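Crov588 (Cafeteriavirus, PDB 6NYR) is of unknown function but folds as a circular leucine-rich-repeat protein built from FNIP repeats, an architecture often used for binding other proteins. Local coordinates at residues D503-I508 with F526-T531; G545-Q550 with G567-Q572. All coordinates share one frame; numbering follows the deposited sequence.

In the fold
Both interactions join loops of successive coils in the same stretch of the solenoid, their centres about 12 Å apart. Each is partly buried, with a phenylalanine pair as inner layer and an asparagine–glutamine pair nearer the surface. Interaction 1 runs outward from that pair, past K507 to a water that bridges I508 O and T531 N. Interaction 2 reaches the other way, toward the end of strand 563-565, and adds a backbone hydrogen bond and a glycine contact. The two are alternate steps of one asparagine ladder, linked by the step between: N527, whose backbone N is bonded in interaction 1, turns its OD1 to N549 N and Q550 NE2, and N549 OD1 accepts in interaction 2.

Interaction 1: residues D503-I508 with F526-T531; sequences DFNQKI and FNQNLT
An asparagine ladder step over a phenylalanine pair joins two coils of the leucine-rich-repeat solenoid here, in the loops that follow strands 497-499 and 519-521. N505 carries the polar half. Its OD1 takes two hydrogen bonds, from N527 N at 2.9 Å and from NE2 of Q528, the latter nearly straight at 168°. Both donors stand well out of the carbonyl plane, and they come from opposite faces, so the oxygen is gripped between them. The N505 CG lies anti to the backbone N (chi1 -168°), which carries the amide across to the next coil. Q528 meets it crosswise after a bend at chi2, its own amide plane containing the accepting oxygen. The other end of that amide, OE1, lies 3.6 Å from K507 CE, where the extended lysine chain crosses the glutamine at about a right angle.

Beneath, the F504 and F526 rings lie side by side and point the same way, F526 CD1 being at the edge of F504, 4.0 Å from its CD2. Q506 O sits in the plane of the F526 ring, 3.5 Å from CE1. Farther out, one water donates to I508 O at 2.9 Å and accepts from T531 N, bridging the two coils.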
loop_
_atom_site.group_PDB
_atom_site.type_symbol
_atom_site.label_atom_id
_atom_site.label_comp_id
_atom_site.label_asym_id
_atom_site.label_seq_id
_atom_site.Cartn_x
_atom_site.Cartn_y
_atom_site.Cartn_z
ATOM N N ASP A 503 28.193 -7.291 0.162
ATOM C CA ASP A 503 29.565 -7.766 0.240
ATOM C C ASP A 503 30.597 -6.734 -0.194
ATOM O O ASP A 503 31.785 -6.921 0.091
ATOM C CB ASP A 503 29.755 -9.016 -0.630
ATOM C CG ASP A 503 29.048 -10.236 -0.086
ATOM O OD1 ASP A 503 28.408 -10.149 0.985
ATOM O OD2 ASP A 503 29.140 -11.295 -0.745
ATOM N N PHE A 504 30.196 -5.667 -0.883
ATOM C CA PHE A 504 31.193 -4.766 -1.445
ATOM C C PHE A 504 32.084 -4.200 -0.349
ATOM O O PHE A 504 31.592 -3.584 0.603
ATOM C CB PHE A 504 30.556 -3.618 -2.206
ATOM C CG PHE A 504 31.574 -2.695 -2.828
ATOM C CD1 PHE A 504 32.082 -2.957 -4.087
ATOM C CD2 PHE A 504 32.060 -1.596 -2.131
ATOM C CE1 PHE A 504 33.027 -2.129 -4.655
ATOM C CE2 PHE A 504 33.008 -0.767 -2.693
ATOM C CZ PHE A 504 33.495 -1.034 -3.956
ATOM N N ASN A 505 33.393 -4.378 -0.504
ATOM C CA ASN A 505 34.348 -3.873 0.473
ATOM C C ASN A 505 35.706 -3.642 -0.183
ATOM O O ASN A 505 36.720 -4.199 0.258
ATOM C CB ASN A 505 34.476 -4.847 1.644
ATOM C CG ASN A 505 35.230 -4.249 2.819
ATOM O OD1 ASN A 505 35.360 -3.029 2.935
ATOM N ND2 ASN A 505 35.730 -5.104 3.697
ATOM N N GLN A 506 35.728 -2.840 -1.245
ATOM C CA GLN A 506 36.956 -2.511 -1.953
ATOM C C GLN A 506 37.267 -1.030 -1.770
ATOM O O GLN A 506 36.364 -0.209 -1.593
ATOM C CB GLN A 506 36.841 -2.822 -3.451
ATOM C CG GLN A 506 36.580 -4.275 -3.787
ATOM C CD GLN A 506 37.658 -5.201 -3.262
ATOM O OE1 GLN A 506 38.848 -4.981 -3.479
ATOM N NE2 GLN A 506 37.240 -6.252 -2.564
ATOM N N LYS A 507 38.553 -0.692 -1.820
ATOM C CA LYS A 507 38.961 0.704 -1.747
ATOM C C LYS A 507 38.477 1.468 -2.972
ATOM O O LYS A 507 38.408 0.922 -4.080
ATOM C CB LYS A 507 40.480 0.808 -1.605
ATOM C CG LYS A 507 40.964 0.482 -0.197
ATOM C CD LYS A 507 42.480 0.440 -0.085
ATOM C CE LYS A 507 42.886 -0.005 1.317
ATOM N NZ LYS A 507 44.285 -0.504 1.391
ATOM N N ILE A 508 38.122 2.733 -2.754
ATOM C CA ILE A 508 37.697 3.651 -3.803
ATOM C C ILE A 508 38.732 4.765 -3.900
ATOM O O ILE A 508 38.947 5.504 -2.932
ATOM C CB ILE A 508 36.299 4.218 -3.518
ATOM C CG1 ILE A 508 35.334 3.077 -3.182
ATOM C CG2 ILE A 508 35.785 5.009 -4.710
ATOM C CD1 ILE A 508 33.889 3.497 -3.042
ATOM N N PHE A 526 31.001 -2.641 3.699
ATOM C CA PHE A 526 32.001 -1.643 3.357
ATOM C C PHE A 526 32.643 -1.081 4.622
ATOM O O PHE A 526 31.950 -0.571 5.509
ATOM C CB PHE A 526 31.400 -0.506 2.536
ATOM C CG PHE A 526 32.411 0.539 2.164
ATOM C CD1 PHE A 526 33.323 0.299 1.151
ATOM C CD2 PHE A 526 32.483 1.739 2.850
ATOM C CE1 PHE A 526 34.273 1.241 0.814
ATOM C CE2 PHE A 526 33.427 2.689 2.518
ATOM C CZ PHE A 526 34.326 2.438 1.496
ATOM N N ASN A 527 33.966 -1.172 4.706
ATOM C CA ASN A 527 34.689 -0.632 5.850
ATOM C C ASN A 527 36.105 -0.244 5.427
ATOM O O ASN A 527 37.094 -0.623 6.055
ATOM C CB ASN A 527 34.707 -1.639 7.001
ATOM C CG ASN A 527 35.220 -1.036 8.292
ATOM O OD1 ASN A 527 35.230 0.185 8.458
ATOM N ND2 ASN A 527 35.641 -1.889 9.218
ATOM N N GLN A 528 36.214 0.535 4.356
ATOM C CA GLN A 528 37.499 1.027 3.877
ATOM C C GLN A 528 37.606 2.523 4.133
ATOM O O GLN A 528 36.625 3.260 3.993
ATOM C CB GLN A 528 37.695 0.745 2.385
ATOM C CG GLN A 528 37.645 -0.727 2.009
ATOM C CD GLN A 528 38.670 -1.561 2.755
ATOM O OE1 GLN A 528 39.847 -1.204 2.833
ATOM N NE2 GLN A 528 38.223 -2.679 3.311
ATOM N N ASN A 529 38.800 2.964 4.520
ATOM C CA ASN A 529 39.017 4.374 4.803
ATOM C C ASN A 529 38.813 5.209 3.547
ATOM O O ASN A 529 39.277 4.854 2.460
ATOM C CB ASN A 529 40.431 4.581 5.341
ATOM C CG ASN A 529 40.717 6.022 5.680
ATOM O OD1 ASN A 529 40.093 6.601 6.570
ATOM N ND2 ASN A 529 41.669 6.618 4.967
ATOM N N LEU A 530 38.116 6.328 3.702
ATOM C CA LEU A 530 37.890 7.267 2.611
ATOM C C LEU A 530 38.873 8.424 2.754
ATOM O O LEU A 530 38.984 9.022 3.829
ATOM C CB LEU A 530 36.451 7.779 2.608
ATOM C CG LEU A 530 35.374 6.722 2.356
ATOM C CD1 LEU A 530 34.001 7.257 2.765
ATOM C CD2 LEU A 530 35.365 6.263 0.905
ATOM N N THR A 531 39.588 8.723 1.676
ATOM C CA THR A 531 40.628 9.738 1.683
ATOM C C THR A 531 40.152 10.985 0.936
ATOM O O THR A 531 38.975 11.108 0.574
ATOM C CB THR A 531 41.910 9.180 1.059
ATOM O OG1 THR A 531 41.645 8.761 -0.287
ATOM C CG2 THR A 531 42.418 7.990 1.860
HETATM O O HOH W 1 38.872 6.659 -0.285
#

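Interaction 2: residues G545-Q550 with G567-Q572; sequences GTCFNQ and GPKFNQ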
loop_
_atom_site.group_PDB
_atom_site.type_symbol
_atom_site.label_atom_id
_atom_site.label_comp_id
_atom_site.label_asym_id
_atom_site.label_seq_id
_atom_site.Cartn_x
_atom_site.Cartn_y
_atom_site.Cartn_z
ATOM N N GLY A 545 26.905 1.835 5.731
ATOM C CA GLY A 545 26.295 0.570 6.071
ATOM C C GLY A 545 26.673 0.082 7.457
ATOM O O GLY A 545 27.281 0.791 8.261
ATOM N N THR A 546 26.329 -1.180 7.716
ATOM C CA THR A 546 26.517 -1.757 9.041
ATOM C C THR A 546 27.940 -1.561 9.549
ATOM O O THR A 546 28.151 -1.052 10.656
ATOM C CB THR A 546 26.175 -3.253 9.012
ATOM O OG1 THR A 546 24.788 -3.431 8.701
ATOM C CG2 THR A 546 26.489 -3.910 10.349
ATOM N N CYS A 547 28.932 -1.945 8.747
ATOM C CA CYS A 547 30.271 -2.149 9.278
ATOM C C CYS A 547 31.190 -0.936 9.208
ATOM O O CYS A 547 32.241 -0.952 9.860
ATOM C CB CYS A 547 30.961 -3.306 8.541
ATOM S SG CYS A 547 30.321 -4.940 8.948
ATOM N N PHE A 548 30.857 0.100 8.446
ATOM C CA PHE A 548 31.813 1.184 8.265
ATOM C C PHE A 548 32.189 1.794 9.611
ATOM O O PHE A 548 31.340 2.374 10.298
ATOM C CB PHE A 548 31.268 2.278 7.353
ATOM C CG PHE A 548 32.195 3.460 7.236
ATOM C CD1 PHE A 548 33.293 3.417 6.388
ATOM C CD2 PHE A 548 31.985 4.602 7.993
ATOM C CE1 PHE A 548 34.154 4.495 6.290
ATOM C CE2 PHE A 548 32.845 5.684 7.896
ATOM C CZ PHE A 548 33.929 5.627 7.045
ATOM N N ASN A 549 33.465 1.675 9.986
ATOM C CA ASN A 549 33.957 2.266 11.222
ATOM C C ASN A 549 35.397 2.757 11.044
ATOM O O ASN A 549 36.320 2.354 11.746
ATOM C CB ASN A 549 33.875 1.269 12.379
ATOM C CG ASN A 549 34.128 1.917 13.730
ATOM O OD1 ASN A 549 33.925 3.118 13.902
ATOM N ND2 ASN A 549 34.583 1.121 14.693
ATOM N N GLN A 550 35.600 3.646 10.078
ATOM C CA GLN A 550 36.893 4.273 9.853
ATOM C C GLN A 550 36.826 5.738 10.268
ATOM O O GLN A 550 35.767 6.371 10.204
ATOM C CB GLN A 550 37.321 4.172 8.387
ATOM C CG GLN A 550 37.506 2.754 7.912
ATOM C CD GLN A 550 38.485 1.976 8.765
ATOM O OE1 GLN A 550 39.632 2.385 8.948
ATOM N NE2 GLN A 550 38.026 0.856 9.311
ATOM N N GLY A 567 26.213 4.273 10.076
ATOM C CA GLY A 567 25.608 2.993 10.359
ATOM C C GLY A 567 25.823 2.504 11.775
ATOM O O GLY A 567 26.480 3.149 12.595
ATOM N N PRO A 568 25.273 1.323 12.077
ATOM C CA PRO A 568 25.365 0.774 13.438
ATOM C C PRO A 568 26.732 0.862 14.102
ATOM O O PRO A 568 26.825 1.293 15.255
ATOM C CB PRO A 568 24.947 -0.692 13.241
ATOM C CG PRO A 568 23.951 -0.637 12.110
ATOM C CD PRO A 568 24.368 0.534 11.214
ATOM N N LYS A 569 27.788 0.449 13.405
ATOM C CA LYS A 569 29.086 0.244 14.035
ATOM C C LYS A 569 30.010 1.459 14.001
ATOM O O LYS A 569 31.108 1.390 14.565
ATOM C CB LYS A 569 29.801 -0.953 13.387
ATOM C CG LYS A 569 29.301 -2.309 13.861
ATOM C CD LYS A 569 30.287 -3.427 13.542
ATOM C CE LYS A 569 29.837 -4.742 14.174
ATOM N NZ LYS A 569 29.900 -5.907 13.247
ATOM N N PHE A 570 29.624 2.557 13.360
ATOM C CA PHE A 570 30.507 3.715 13.307
ATOM C C PHE A 570 30.665 4.309 14.707
ATOM O O PHE A 570 29.671 4.659 15.355
ATOM C CB PHE A 570 29.983 4.777 12.341
ATOM C CG PHE A 570 30.795 6.043 12.360
ATOM C CD1 PHE A 570 31.971 6.144 11.632
ATOM C CD2 PHE A 570 30.397 7.123 13.128
ATOM C CE1 PHE A 570 32.727 7.303 11.663
ATOM C CE2 PHE A 570 31.149 8.287 13.159
ATOM C CZ PHE A 570 32.316 8.375 12.424
ATOM N N ASN A 571 31.904 4.421 15.177
ATOM C CA ASN A 571 32.170 4.960 16.507
ATOM C C ASN A 571 33.558 5.597 16.550
ATOM O O ASN A 571 34.443 5.197 17.304
ATOM C CB ASN A 571 32.027 3.854 17.550
ATOM C CG ASN A 571 32.066 4.379 18.968
ATOM O OD1 ASN A 571 31.691 5.525 19.228
ATOM N ND2 ASN A 571 32.526 3.548 19.897
ATOM N N GLN A 572 33.759 6.628 15.734
ATOM C CA GLN A 572 35.029 7.332 15.666
ATOM C C GLN A 572 34.866 8.792 16.065
ATOM O O GLN A 572 33.804 9.393 15.873
ATOM C CB GLN A 572 35.636 7.270 14.255
ATOM C CG GLN A 572 35.972 5.872 13.776
ATOM C CD GLN A 572 37.042 5.210 14.623
ATOM O OE1 GLN A 572 38.012 5.850 15.036
ATOM N NE2 GLN A 572 36.869 3.920 14.884
#
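N549 is a rung of the asparagine ladder of this leucine-rich-repeat solenoid, and its side chain makes most of the polar contact with 567-572. Its CB starts 3.5 Å from K569 O. With CG anti to the backbone N (chi1 -169°), the amide swings over that carbonyl, CG 3.2 Å and ND2 3.5 Å from K569 O. At the tip, OD1 accepts a short hydrogen bond of 2.7 Å from N571 N and a longer one of 3.2 Å from Q572 NE2. The two donors stand out of the amide plane on opposite faces, so OD1 is held from both sides; the N549 and Q572 amide planes are turned 49° apart.

Toward the strand end, K569 N donates to T546 O at 3.2 Å, almost in line with the carbonyl, while G567 CA makes a CA-H...O contact with G545 O. The type I turn from G567 to F570 presents that N-H. Inside, the F548 and F570 rings run side by side, F548 CE2 3.9 Å from F570 CD1, stacked on F544 and F566 respectively. The contact joins the loops leaving parallel strands 541-543 and 563-565, and N571 OD1 continues the ladder to N593 and Q594 beyond strand 585-587.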